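Local coordinates for periplasmic binding protein (Sulfurospirillum deleyianum, PDB 4PAG) that probably serves as the periplasmic solute-binding component of an ABC transporter and holds a histidine molecule in this crystal, at residues Q125-P128 with E129-Y133; S164-E167 with K168-T171; S314-D317 with L318-Y321. All blocks are in the same frame, centred on the assembly; numbering follows the deposited sequence.

Interaction 1 of 3, residues Q125-P128 with E129-Y133; sequences QNYP and EVFRY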
# COMPACT_ATOMS: atom_id res chain seq x y z
N GLN A 125 -10.99 1.23 3.10
CA GLN A 125 -12.37 1.34 2.63
C GLN A 125 -12.60 2.65 1.85
O GLN A 125 -13.56 2.75 1.09
CB GLN A 125 -13.35 1.23 3.80
CG GLN A 125 -13.13 0.02 4.71
CD GLN A 125 -13.86 -1.23 4.25
OE1 GLN A 125 -13.85 -2.25 4.94
NE2 GLN A 125 -14.53 -1.15 3.12
N ASN A 126 -11.71 3.63 2.02
CA ASN A 126 -11.78 4.89 1.25
C ASN A 126 -11.31 4.80 -0.21
O ASN A 126 -11.51 5.75 -0.97
CB ASN A 126 -10.98 6.00 1.94
CG ASN A 126 -11.55 6.43 3.27
OD1 ASN A 126 -12.65 6.04 3.65
ND2 ASN A 126 -10.79 7.24 3.98
N TYR A 127 -10.67 3.71 -0.61
CA TYR A 127 -10.10 3.67 -1.97
C TYR A 127 -11.10 3.92 -3.11
O TYR A 127 -10.78 4.65 -4.04
CB TYR A 127 -9.25 2.40 -2.21
CG TYR A 127 -7.85 2.56 -1.65
CD1 TYR A 127 -6.99 3.53 -2.16
CD2 TYR A 127 -7.40 1.78 -0.60
CE1 TYR A 127 -5.71 3.70 -1.64
CE2 TYR A 127 -6.12 1.95 -0.08
CZ TYR A 127 -5.28 2.91 -0.60
OH TYR A 127 -4.01 3.07 -0.07
N PRO A 128 -12.31 3.35 -3.05
CA PRO A 128 -13.25 3.62 -4.14
C PRO A 128 -13.54 5.12 -4.34
O PRO A 128 -13.43 5.62 -5.46
CB PRO A 128 -14.51 2.86 -3.73
CG PRO A 128 -14.01 1.74 -2.86
CD PRO A 128 -12.86 2.35 -2.10
N GLU A 129 -13.88 5.83 -3.27
CA GLU A 129 -14.15 7.26 -3.41
C GLU A 129 -12.92 8.07 -3.82
O GLU A 129 -13.04 9.02 -4.59
CB GLU A 129 -14.83 7.82 -2.16
CG GLU A 129 -16.32 7.52 -2.13
CD GLU A 129 -17.08 8.16 -3.29
OE1 GLU A 129 -17.00 9.40 -3.46
OE2 GLU A 129 -17.74 7.43 -4.04
N VAL A 130 -11.74 7.68 -3.36
CA VAL A 130 -10.50 8.36 -3.74
C VAL A 130 -10.21 8.14 -5.23
O VAL A 130 -9.85 9.08 -5.93
CB VAL A 130 -9.31 7.93 -2.86
CG1 VAL A 130 -8.00 8.49 -3.40
CG2 VAL A 130 -9.53 8.40 -1.43
N PHE A 131 -10.38 6.91 -5.70
CA PHE A 131 -10.26 6.64 -7.13
C PHE A 131 -11.23 7.50 -7.97
O PHE A 131 -10.81 8.14 -8.93
CB PHE A 131 -10.48 5.15 -7.43
CG PHE A 131 -9.23 4.33 -7.35
CD1 PHE A 131 -8.21 4.52 -8.28
CD2 PHE A 131 -9.07 3.35 -6.38
CE1 PHE A 131 -7.05 3.76 -8.23
CE2 PHE A 131 -7.91 2.60 -6.32
CZ PHE A 131 -6.90 2.80 -7.25
N ARG A 132 -12.50 7.53 -7.59
CA ARG A 132 -13.48 8.35 -8.31
C ARG A 132 -13.09 9.85 -8.32
O ARG A 132 -13.19 10.53 -9.34
CB ARG A 132 -14.88 8.17 -7.73
CG ARG A 132 -15.41 6.76 -7.92
CD ARG A 132 -16.87 6.61 -7.51
NE ARG A 132 -17.20 5.19 -7.49
CZ ARG A 132 -17.35 4.44 -6.40
NH1 ARG A 132 -17.24 4.96 -5.17
NH2 ARG A 132 -17.63 3.16 -6.53
N TYR A 133 -12.65 10.34 -7.17
CA TYR A 133 -12.20 11.72 -7.02
C TYR A 133 -11.05 12.01 -7.97
O TYR A 133 -11.08 12.99 -8.71
CB TYR A 133 -11.78 11.96 -5.57
CG TYR A 133 -11.27 13.35 -5.27
CD1 TYR A 133 -12.16 14.41 -5.11
CD2 TYR A 133 -9.91 13.60 -5.12
CE1 TYR A 133 -11.70 15.68 -4.81
CE2 TYR A 133 -9.44 14.88 -4.83
CZ TYR A 133 -10.34 15.91 -4.67
OH TYR A 133 -9.90 17.19 -4.38
O HOH W 1 -14.82 4.76 -0.69
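V130, F131 and R132 each reach back four residues to N126, Y127 and P128, forming the first turns of the alpha-helix 127-138. Three backbone bonds carry this start: V130 N to N126 O, F131 N to Y127 O at 2.8 Å, and R132 N to P128 O. Having no N-H to give, a proline suits the first turn of a helix, where the N-H groups have no carbonyl four residues back within the helix. The N-H of E129, also at this end, is taken by a water 2.9 Å from E129 N, which in turn donates to Q125 O.

Carbon contacts follow the same spacing. Y127 CB meets F131 CD2 at 4.3 Å, and both aromatic residues are buried, F131 against M33, V36 and I37 of helix 28-37. V130 turns its CG2 beside its own backbone N, which lays that methyl against a backbone oxygen, 3.3 Å from N126 O.

R132 forms a salt bridge with E129 and passes over P128. Its chain runs extended from CG to NE and sets one guanidinium face over P128 O. Replacing R132 with an alanine would probably leave the E129 carboxylate without its charge partner and remove the contact of NH1 on P128 CB, 3.7 Å away. In that salt bridge R132 NH1 lies 2.8 Å from E129 OE2, on the anti side of the oxygen and 30° out of the carboxylate plane.

Interaction 2 of 3, residues S164-E167 with K168-T171; sequences SIPE and KERT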
# COMPACT_ATOMS: atom_id res chain seq x y z
N SER A 164 -18.05 -12.12 9.98
CA SER A 164 -18.50 -13.47 10.36
C SER A 164 -17.55 -14.21 11.32
O SER A 164 -17.87 -15.31 11.78
CB SER A 164 -18.73 -14.32 9.10
OG SER A 164 -17.52 -14.80 8.54
N ILE A 165 -16.39 -13.63 11.61
CA ILE A 165 -15.43 -14.23 12.54
C ILE A 165 -15.59 -13.56 13.91
O ILE A 165 -15.26 -12.39 14.05
CB ILE A 165 -13.96 -14.01 12.08
CG1 ILE A 165 -13.78 -14.34 10.59
CG2 ILE A 165 -13.00 -14.83 12.93
CD1 ILE A 165 -14.09 -15.78 10.24
N PRO A 166 -16.08 -14.31 14.92
CA PRO A 166 -16.18 -13.74 16.27
C PRO A 166 -14.84 -13.22 16.77
O PRO A 166 -13.79 -13.78 16.44
CB PRO A 166 -16.63 -14.93 17.12
CG PRO A 166 -17.23 -15.90 16.18
CD PRO A 166 -16.52 -15.71 14.87
N GLU A 167 -14.88 -12.17 17.59
CA GLU A 167 -13.65 -11.51 18.04
C GLU A 167 -12.70 -12.45 18.78
O GLU A 167 -11.49 -12.37 18.60
CB GLU A 167 -13.99 -10.29 18.92
CG GLU A 167 -14.80 -9.24 18.18
CD GLU A 167 -14.41 -7.82 18.54
OE1 GLU A 167 -14.56 -7.44 19.72
OE2 GLU A 167 -13.96 -7.07 17.64
N LYS A 168 -13.26 -13.37 19.57
CA LYS A 168 -12.47 -14.37 20.29
C LYS A 168 -11.83 -15.44 19.39
O LYS A 168 -10.97 -16.18 19.85
CB LYS A 168 -13.32 -15.07 21.36
CG LYS A 168 -13.25 -14.42 22.74
CD LYS A 168 -13.63 -12.95 22.70
CE LYS A 168 -14.04 -12.44 24.08
NZ LYS A 168 -14.68 -11.10 24.00
N GLU A 169 -12.25 -15.52 18.13
CA GLU A 169 -11.68 -16.47 17.18
C GLU A 169 -10.75 -15.81 16.15
O GLU A 169 -10.35 -16.46 15.19
CB GLU A 169 -12.81 -17.22 16.47
CG GLU A 169 -13.60 -18.15 17.39
CD GLU A 169 -14.77 -18.83 16.70
OE1 GLU A 169 -14.84 -18.79 15.45
OE2 GLU A 169 -15.62 -19.40 17.40
N ARG A 170 -10.41 -14.53 16.34
CA ARG A 170 -9.55 -13.82 15.40
C ARG A 170 -8.11 -14.32 15.50
O ARG A 170 -7.58 -14.48 16.60
CB ARG A 170 -9.58 -12.31 15.65
CG ARG A 170 -10.96 -11.68 15.49
CD ARG A 170 -11.29 -11.44 14.03
NE ARG A 170 -12.66 -10.98 13.80
CZ ARG A 170 -13.02 -9.71 13.58
NH1 ARG A 170 -12.14 -8.73 13.58
NH2 ARG A 170 -14.30 -9.43 13.36
N THR A 171 -7.49 -14.55 14.35
CA THR A 171 -6.15 -15.14 14.29
C THR A 171 -5.09 -14.15 14.79
O THR A 171 -5.00 -13.04 14.29
CB THR A 171 -5.83 -15.55 12.84
OG1 THR A 171 -6.82 -16.48 12.39
CG2 THR A 171 -4.44 -16.18 12.70
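R170 lays its side chain across I165, its CD 4.0 Å from I165 CG2, and turns its guanidinium edge to the carbonyl of the same residue. R170 NE at 3.0 Å and R170 NH2 at 3.2 Å both donate to I165 O, a side-on grip by two nitrogens on one atom that lies almost in the guanidinium plane. The bend at chi2 (-80°) folds the chain back to make this possible, and an arginine suits the place because the N-H bonds of NE and NH2 on one edge run roughly parallel. NH2 comes in nearly along the carbonyl axis, while NE sits well above the carbonyl plane.

Between these residues the backbone makes a short 3-10 turn, with E169 N bonded to P166 O at 2.9 Å and a weak bond from R170 N to E167 O. P166, whose ring restricts phi and so suits the entry to the turn, offers CD to E169 OE1 at 3.6 Å; that carboxylate has its salt bridge with R292. The turn links helix 141-163 to strand 172-176, and I165 and R170 both touch Y289.

With two N-H groups sharing one oxygen, the guanidinium is held against rotation, and its positive charge would probably polarise the I165 carbonyl.

Interaction 3 of 3, residues S314-D317 with L318-Y321; sequences SNED and LKTY. With HIS (histidine), chain E.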
# COMPACT_ATOMS: atom_id res chain seq x y z
N SER A 314 -0.10 -16.27 -15.95
CA SER A 314 -0.16 -17.73 -16.08
C SER A 314 -0.10 -18.36 -14.70
O SER A 314 0.23 -17.70 -13.72
CB SER A 314 1.02 -18.23 -16.90
OG SER A 314 2.24 -18.07 -16.18
N ASN A 315 -0.39 -19.66 -14.62
CA ASN A 315 -0.25 -20.38 -13.36
C ASN A 315 1.21 -20.41 -12.90
O ASN A 315 1.49 -20.35 -11.70
CB ASN A 315 -0.83 -21.79 -13.45
CG ASN A 315 -2.36 -21.79 -13.53
OD1 ASN A 315 -3.02 -20.81 -13.18
ND2 ASN A 315 -2.93 -22.89 -14.00
N GLU A 316 2.15 -20.47 -13.84
CA GLU A 316 3.56 -20.41 -13.50
C GLU A 316 3.94 -19.02 -12.95
O GLU A 316 4.74 -18.93 -12.02
CB GLU A 316 4.43 -20.79 -14.70
CG GLU A 316 5.91 -20.99 -14.37
CD GLU A 316 6.16 -22.04 -13.30
OE1 GLU A 316 5.40 -23.03 -13.22
OE2 GLU A 316 7.12 -21.88 -12.52
N ASP A 317 3.37 -17.96 -13.52
CA ASP A 317 3.57 -16.60 -12.99
C ASP A 317 3.10 -16.47 -11.55
O ASP A 317 3.75 -15.81 -10.74
CB ASP A 317 2.82 -15.55 -13.82
CG ASP A 317 3.38 -15.37 -15.20
OD1 ASP A 317 4.57 -15.65 -15.40
OD2 ASP A 317 2.61 -14.94 -16.09
N LEU A 318 1.96 -17.08 -11.25
CA LEU A 318 1.40 -17.01 -9.91
C LEU A 318 2.33 -17.66 -8.90
O LEU A 318 2.51 -17.16 -7.79
CB LEU A 318 0.02 -17.65 -9.85
CG LEU A 318 -1.12 -16.91 -10.55
CD1 LEU A 318 -2.34 -17.81 -10.64
CD2 LEU A 318 -1.47 -15.62 -9.82
N LYS A 319 2.93 -18.77 -9.31
CA LYS A 319 3.91 -19.47 -8.50
C LYS A 319 5.17 -18.63 -8.34
O LYS A 319 5.62 -18.38 -7.23
CB LYS A 319 4.26 -20.82 -9.13
CG LYS A 319 5.13 -21.71 -8.24
CD LYS A 319 5.61 -22.94 -8.99
CE LYS A 319 6.75 -23.63 -8.25
NZ LYS A 319 6.30 -24.20 -6.94
N THR A 320 5.72 -18.18 -9.47
CA THR A 320 6.98 -17.44 -9.51
C THR A 320 6.96 -16.15 -8.70
O THR A 320 7.83 -15.92 -7.88
CB THR A 320 7.36 -17.10 -10.96
OG1 THR A 320 7.56 -18.30 -11.70
CG2 THR A 320 8.64 -16.26 -11.02
N TYR A 321 5.97 -15.31 -8.96
CA TYR A 321 5.92 -14.00 -8.31
C TYR A 321 5.24 -13.99 -6.94
O TYR A 321 5.59 -13.16 -6.10
CB TYR A 321 5.25 -12.98 -9.24
CG TYR A 321 6.06 -12.76 -10.49
CD1 TYR A 321 7.25 -12.05 -10.44
CD2 TYR A 321 5.65 -13.26 -11.72
CE1 TYR A 321 8.01 -11.85 -11.58
CE2 TYR A 321 6.39 -13.06 -12.86
CZ TYR A 321 7.58 -12.35 -12.79
OH TYR A 321 8.33 -12.13 -13.91
N HIS E . 10.31 -13.72 -2.84
CA HIS E . 9.76 -12.35 -3.02
C HIS E . 10.68 -11.32 -2.38
O HIS E . 10.44 -10.73 -1.32
CB HIS E . 8.36 -12.24 -2.45
CG HIS E . 7.45 -13.36 -2.86
ND1 HIS E . 6.41 -13.81 -2.07
CD2 HIS E . 7.44 -14.13 -3.97
CE1 HIS E . 5.79 -14.79 -2.69
NE2 HIS E . 6.39 -15.01 -3.85
OXT HIS E . 11.73 -11.06 -2.95
O HOH W 2 6.95 -17.12 -14.54
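L318, K319, T320 and Y321 each donate their backbone N-H to the carbonyl four residues earlier, from S314 to D317, in the first turns of the C-terminal helix 315-322. S314 and D317 close its start as a capping box: S314 OG accepts from D317 N at 2.9 Å, and S314 N donates to D317 OD2 at 3.0 Å. The short side chains of serine and aspartate suit this reciprocal exchange, which satisfies an N-H of the first turn.

T320 doubles the hold on E316 O, which takes both its backbone N and, at 2.9 Å, its OG1. With the hydroxyl beside the backbone N (chi1 -62°), OG1 faces the preceding turn and arrives from above the plane of the E316 carbonyl. A water links this OG1 to D317 OD1. D317 and Y321 lie side by side, D317 OD1 4.1 Å from Y321 CE2, with carboxylate and ring planes 51° apart; T320 CG2 covers one face of that ring.

Y321 O approaches the bound histidine at its CD2, 3.0 Å away, and the tyrosine ring meets F60 edge-to-face. Buried L318 packs on E298, V301 and K302, seating helix 315-322 against helix 297-309.

How the interactions relate
The three contacts are local turns in series along the chain, and none touches another. Interactions 1 and 2 both adjoin helix 141-163: R132 touches N145 and P128 touches Q152 and L155, while 164-171 is the turn that follows the helix and leads to strand 172-176. Their centres are 28 Å apart, with nearest atoms about 11 Å apart. Interaction 3 is remote from both, its centre 30 Å from that of interaction 1 and 32 Å from that of interaction 2. It alone contributes to the histidine pocket, through Y321; K263, elsewhere in the pocket, hydrogen-bonds the ligand. Neither of the others includes a residue of the pocket.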